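Local coordinates for protein chitinase (Thermococcus kodakarensis KOD1, PDB 5DHE) that probably binds chitin through this all-beta chitin-binding domain, one part of an archaeal chitinase that hydrolyses the polymer with two catalytic domains, at residues V37-G42 against F77-S82; S43-V48 against G58-T63. One frame throughout, in Å; residues are numbered along the deposited sequence.

Interaction 1: V37-G42 against F77-S82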
loop_
_atom_site.group_PDB
_atom_site.type_symbol
_atom_site.label_atom_id
_atom_site.label_comp_id
_atom_site.label_asym_id
_atom_site.label_seq_id
_atom_site.Cartn_x
_atom_site.Cartn_y
_atom_site.Cartn_z
ATOM N N VAL A 37 1.086 5.501 1.844
ATOM C CA VAL A 37 0.936 5.942 0.463
ATOM C C VAL A 37 0.972 7.455 0.326
ATOM O O VAL A 37 0.283 8.169 1.047
ATOM C CB VAL A 37 -0.393 5.406 -0.103
ATOM C CG1 VAL A 37 -0.627 5.916 -1.525
ATOM C CG2 VAL A 37 -0.376 3.887 -0.057
ATOM N N LYS A 38 1.803 7.927 -0.601
ATOM C CA LYS A 38 1.937 9.358 -0.872
ATOM C C LYS A 38 1.061 9.676 -2.085
ATOM O O LYS A 38 1.314 9.185 -3.182
ATOM C CB LYS A 38 3.396 9.695 -1.189
ATOM C CG LYS A 38 3.648 11.176 -1.359
ATOM C CD LYS A 38 5.092 11.443 -1.709
ATOM C CE LYS A 38 5.354 12.937 -1.772
ATOM N NZ LYS A 38 6.703 13.220 -2.326
ATOM N N LEU A 39 0.022 10.484 -1.874
ATOM C CA LEU A 39 -0.891 10.872 -2.944
ATOM C C LEU A 39 -0.718 12.318 -3.386
ATOM O O LEU A 39 -0.407 13.194 -2.577
ATOM C CB LEU A 39 -2.341 10.728 -2.490
ATOM C CG LEU A 39 -3.037 9.387 -2.416
ATOM C CD1 LEU A 39 -4.489 9.636 -1.995
ATOM C CD2 LEU A 39 -2.996 8.705 -3.774
ATOM N N LYS A 40 -0.959 12.567 -4.666
ATOM C CA LYS A 40 -0.888 13.927 -5.184
ATOM C C LYS A 40 -2.011 14.723 -4.529
ATOM O O LYS A 40 -3.078 14.175 -4.229
ATOM C CB LYS A 40 -1.096 13.934 -6.699
ATOM C CG LYS A 40 0.022 13.316 -7.487
ATOM C CD LYS A 40 -0.180 13.549 -8.977
ATOM C CE LYS A 40 0.985 12.999 -9.782
ATOM N NZ LYS A 40 2.285 13.598 -9.350
ATOM N N ASP A 41 -1.777 16.012 -4.303
ATOM C CA ASP A 41 -2.807 16.856 -3.704
ATOM C C ASP A 41 -4.070 16.830 -4.576
ATOM O O ASP A 41 -3.992 16.795 -5.806
ATOM C CB ASP A 41 -2.341 18.318 -3.602
ATOM C CG ASP A 41 -1.351 18.550 -2.478
ATOM O OD1 ASP A 41 -1.293 17.727 -1.542
ATOM O OD2 ASP A 41 -0.644 19.581 -2.536
ATOM N N GLY A 42 -5.235 16.838 -3.934
ATOM C CA GLY A 42 -6.473 16.848 -4.687
ATOM C C GLY A 42 -7.066 15.484 -4.963
ATOM O O GLY A 42 -8.203 15.390 -5.444
ATOM N N PHE A 77 -6.935 -0.589 -3.804
ATOM C CA PHE A 77 -7.639 0.656 -3.570
ATOM C C PHE A 77 -7.726 1.420 -4.867
ATOM O O PHE A 77 -6.989 1.148 -5.818
ATOM C CB PHE A 77 -6.939 1.507 -2.487
ATOM C CG PHE A 77 -5.542 1.981 -2.845
ATOM C CD1 PHE A 77 -5.341 3.219 -3.471
ATOM C CD2 PHE A 77 -4.426 1.216 -2.493
ATOM C CE1 PHE A 77 -4.044 3.680 -3.730
ATOM C CE2 PHE A 77 -3.119 1.677 -2.755
ATOM C CZ PHE A 77 -2.938 2.903 -3.369
ATOM N N ILE A 78 -8.680 2.337 -4.933
ATOM C CA ILE A 78 -8.816 3.182 -6.096
ATOM C C ILE A 78 -8.608 4.578 -5.545
ATOM O O ILE A 78 -9.094 4.888 -4.451
ATOM C CB ILE A 78 -10.220 3.077 -6.710
ATOM C CG1 ILE A 78 -10.418 1.660 -7.244
ATOM C CG2 ILE A 78 -10.398 4.120 -7.813
ATOM C CD1 ILE A 78 -11.839 1.434 -7.778
ATOM N N ALA A 79 -7.844 5.389 -6.265
ATOM C CA ALA A 79 -7.615 6.773 -5.845
ATOM C C ALA A 79 -8.051 7.627 -7.021
ATOM O O ALA A 79 -7.835 7.257 -8.177
ATOM C CB ALA A 79 -6.149 7.006 -5.525
ATOM N N THR A 80 -8.680 8.762 -6.732
ATOM C CA THR A 80 -9.177 9.617 -7.795
ATOM C C THR A 80 -8.094 10.283 -8.629
ATOM O O THR A 80 -7.007 10.607 -8.148
ATOM C CB THR A 80 -10.126 10.674 -7.210
ATOM O OG1 THR A 80 -9.422 11.484 -6.254
ATOM C CG2 THR A 80 -11.301 9.976 -6.520
ATOM N N GLY A 81 -8.393 10.476 -9.905
ATOM C CA GLY A 81 -7.408 11.088 -10.776
ATOM C C GLY A 81 -6.545 10.068 -11.497
ATOM O O GLY A 81 -6.670 8.856 -11.287
ATOM N N SER A 82 -5.652 10.585 -12.338
ATOM C CA SER A 82 -4.727 9.794 -13.151
ATOM C C SER A 82 -3.387 9.597 -12.453
ATOM O O SER A 82 -2.680 10.565 -12.213
ATOM C CB SER A 82 -4.495 10.516 -14.486
ATOM O OG SER A 82 -3.565 9.820 -15.301
HETATM O O HOH W 1 -8.750 13.748 -7.498
#
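Val-37 and Leu-39 reach from one sheet of a beta sandwich to Phe-77 and Ala-79 of the other, and these two apolar pairs carry most of the contact. In the first, CG1 of Val-37 lies 4.2 Å from CZ of Phe-77, the methyl meeting the far end of the ring obliquely. The ring is held from other quarters too, since it stacks on both Phe-62 and Tyr-21. The second pair is methyl to methyl: CD2 of Leu-39 stands 4.0 Å from CB of Ala-79. With chi2 at -177° CD1 runs on anti to CA, and the other branch, CD2, is the one turned to the alanine. Val-85 and Pro-84 close around the leucine, and Val-45 touches it as well.

The polar contact lies farther along, beyond the end of strand 34-39. The carbonyl O of Gly-42 and OG1 of Thr-80 are 4.2 Å apart, too far to bond directly, and one water fills the gap. It donates to Gly-42 O over 2.7 Å and lies an equal 2.7 Å from Thr-80 OG1. With chi1 at 60°, that hydroxyl sits between the backbone N and the carbonyl carbon of its own residue, where it also accepts a hydrogen bond from the backbone N of Ala-44.

The two kinds of contact divide the interface along its length: the sheets meet through methyl groups and an aromatic ring inside, whereas toward the exposed Gly-42, in the loop after strand 34-39, a shared water joins backbone carbonyl to threonine hydroxyl. Cohesion between the sheets here is therefore mainly apolar.

Interaction 2: S43-V48 against G58-T63; sequences SAVSSV and GYVVFT
Strands 45-48 and 59-63 run almost exactly parallel, their directions differing by 5°, yet their axes stay 11.1 Å apart at the closest point, a separation spanned by side chains and not by backbone bonds. Val-45 lies opposite Val-60 and rests its CG2 branch against two partners that adjoin each other. One is CG1 of Val-60, 4.1 Å from that methyl; the other is the ring tip of Phe-62, whose CZ is an equal 4.1 Å away from Val-45 CG2. In Val-45, chi1 of 171° sends CG1 anti to the backbone N and leaves CG2, beside that N, as the branch facing the other sheet.

The two strands belong to opposite sheets of the beta sandwich, the fold of this cellulose-binding-domain relative. Strand 45-49 borders one sheet beside strand 72-80, and strand 59-64 lies next to strand 34-39 in the other. Between Val-45 and Val-48 the edge strand carries a classic beta bulge, in which Ser-46 and Ser-47 together face Ile-78. The additional residue lets two valines three positions apart both turn inward, whereas a regular strand would put them on opposite faces.

Val-48 is the second of these, and both of its methyls meet one atom of the Phe-62 ring. CG1 approaches CE1 obliquely, to 3.8 Å, and CG2 of Val-48 is 4.0 Å from the same Phe-62 CE1. The ring also meets that of Phe-75, with the planes at about 40°. A glycerol, probably from the crystallisation liquor, lies about 4 Å from the side chain of Val-48.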
loop_
_atom_site.group_PDB
_atom_site.type_symbol
_atom_site.label_atom_id
_atom_site.label_comp_id
_atom_site.label_asym_id
_atom_site.label_seq_id
_atom_site.Cartn_x
_atom_site.Cartn_y
_atom_site.Cartn_z
ATOM N N SER A 43 -6.303 14.434 -4.684
ATOM C CA SER A 43 -6.789 13.069 -4.884
ATOM C C SER A 43 -7.186 12.447 -3.539
ATOM O O SER A 43 -6.659 12.810 -2.493
ATOM C CB SER A 43 -5.702 12.206 -5.532
ATOM O OG SER A 43 -6.090 10.831 -5.633
ATOM N N ALA A 44 -8.131 11.512 -3.586
ATOM C CA ALA A 44 -8.573 10.801 -2.390
ATOM C C ALA A 44 -8.732 9.330 -2.715
ATOM O O ALA A 44 -8.983 8.968 -3.855
ATOM C CB ALA A 44 -9.925 11.335 -1.909
ATOM N N VAL A 45 -8.597 8.496 -1.694
ATOM C CA VAL A 45 -8.832 7.069 -1.863
ATOM C C VAL A 45 -10.348 6.921 -1.788
ATOM O O VAL A 45 -10.971 7.258 -0.775
ATOM C CB VAL A 45 -8.177 6.265 -0.753
ATOM C CG1 VAL A 45 -8.619 4.816 -0.845
ATOM C CG2 VAL A 45 -6.656 6.359 -0.869
ATOM N N SER A 46 -10.942 6.404 -2.859
ATOM C CA SER A 46 -12.388 6.255 -2.950
ATOM C C SER A 46 -12.897 4.823 -2.771
ATOM O O SER A 46 -14.094 4.605 -2.602
ATOM C CB SER A 46 -12.862 6.837 -4.296
ATOM O OG SER A 46 -12.221 6.186 -5.390
ATOM N N SER A 47 -11.995 3.846 -2.820
ATOM C CA SER A 47 -12.376 2.444 -2.622
ATOM C C SER A 47 -11.193 1.743 -1.973
ATOM O O SER A 47 -10.050 2.028 -2.315
ATOM C CB SER A 47 -12.665 1.735 -3.958
ATOM O OG SER A 47 -13.839 2.219 -4.586
ATOM N N VAL A 48 -11.475 0.831 -1.044
ATOM C CA VAL A 48 -10.432 0.064 -0.379
ATOM C C VAL A 48 -10.924 -1.380 -0.233
ATOM O O VAL A 48 -12.077 -1.610 0.125
ATOM C CB VAL A 48 -10.140 0.569 1.052
ATOM C CG1 VAL A 48 -8.941 -0.211 1.626
ATOM C CG2 VAL A 48 -9.851 2.066 1.056
ATOM N N GLY A 58 0.145 13.302 6.703
ATOM C CA GLY A 58 -0.036 13.635 5.304
ATOM C C GLY A 58 -0.007 12.443 4.360
ATOM O O GLY A 58 -0.115 12.609 3.137
ATOM N N TYR A 59 0.190 11.248 4.908
ATOM C CA TYR A 59 0.199 10.042 4.094
ATOM C C TYR A 59 -1.035 9.205 4.394
ATOM O O TYR A 59 -1.618 9.294 5.473
ATOM C CB TYR A 59 1.438 9.179 4.382
ATOM C CG TYR A 59 2.761 9.746 3.911
ATOM C CD1 TYR A 59 3.408 10.746 4.633
ATOM C CD2 TYR A 59 3.361 9.285 2.741
ATOM C CE1 TYR A 59 4.623 11.277 4.202
ATOM C CE2 TYR A 59 4.573 9.808 2.303
ATOM C CZ TYR A 59 5.194 10.806 3.035
ATOM O OH TYR A 59 6.378 11.344 2.585
ATOM N N VAL A 60 -1.443 8.391 3.426
ATOM C CA VAL A 60 -2.554 7.479 3.649
ATOM C C VAL A 60 -1.868 6.227 4.212
ATOM O O VAL A 60 -0.782 5.843 3.761
ATOM C CB VAL A 60 -3.268 7.166 2.338
ATOM C CG1 VAL A 60 -4.377 6.110 2.577
ATOM C CG2 VAL A 60 -3.886 8.447 1.787
ATOM N N VAL A 61 -2.467 5.612 5.221
ATOM C CA VAL A 61 -1.858 4.455 5.856
ATOM C C VAL A 61 -2.782 3.252 5.774
ATOM O O VAL A 61 -3.899 3.285 6.284
ATOM C CB VAL A 61 -1.546 4.773 7.346
ATOM C CG1 VAL A 61 -0.874 3.586 8.010
ATOM C CG2 VAL A 61 -0.674 6.021 7.445
ATOM N N PHE A 62 -2.322 2.200 5.110
ATOM C CA PHE A 62 -3.110 0.970 4.983
ATOM C C PHE A 62 -2.562 -0.098 5.911
ATOM O O PHE A 62 -1.351 -0.279 6.014
ATOM C CB PHE A 62 -3.067 0.446 3.551
ATOM C CG PHE A 62 -3.807 1.298 2.575
ATOM C CD1 PHE A 62 -5.198 1.294 2.540
ATOM C CD2 PHE A 62 -3.112 2.103 1.681
ATOM C CE1 PHE A 62 -5.889 2.078 1.614
ATOM C CE2 PHE A 62 -3.793 2.889 0.753
ATOM C CZ PHE A 62 -5.183 2.873 0.719
ATOM N N THR A 63 -3.464 -0.785 6.610
ATOM C CA THR A 63 -3.088 -1.873 7.511
ATOM C C THR A 63 -4.003 -3.055 7.171
ATOM O O THR A 63 -5.116 -2.869 6.678
ATOM C CB THR A 63 -3.244 -1.481 8.989
ATOM O OG1 THR A 63 -4.531 -0.891 9.200
ATOM C CG2 THR A 63 -2.169 -0.499 9.382
#

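Overall arrangement
Interactions 1 and 2 are neighbouring bridges across one sandwich, their centres 8 Å apart on the same side of the chain's centre. Each sheet supplies one strand to each bridge. In one sheet a probable backbone bond joins Val-37 N to Val-60 O at 2.7 Å; in the other, Ser-46 and Ser-47 pair through their backbones with Ile-78. Ser-43, in the loop leading into strand 45-49, adds a probable side-chain bond, its OG 2.7 Å from Thr-80 O. The chain passes directly from 37-42 into 43-48, leaving one sheet for the other. Val-45 of interaction 2 touches both Leu-39 and Phe-77 of interaction 1, which brings their apolar parts into contact. Neither bridge by itself locates a chitin-binding surface.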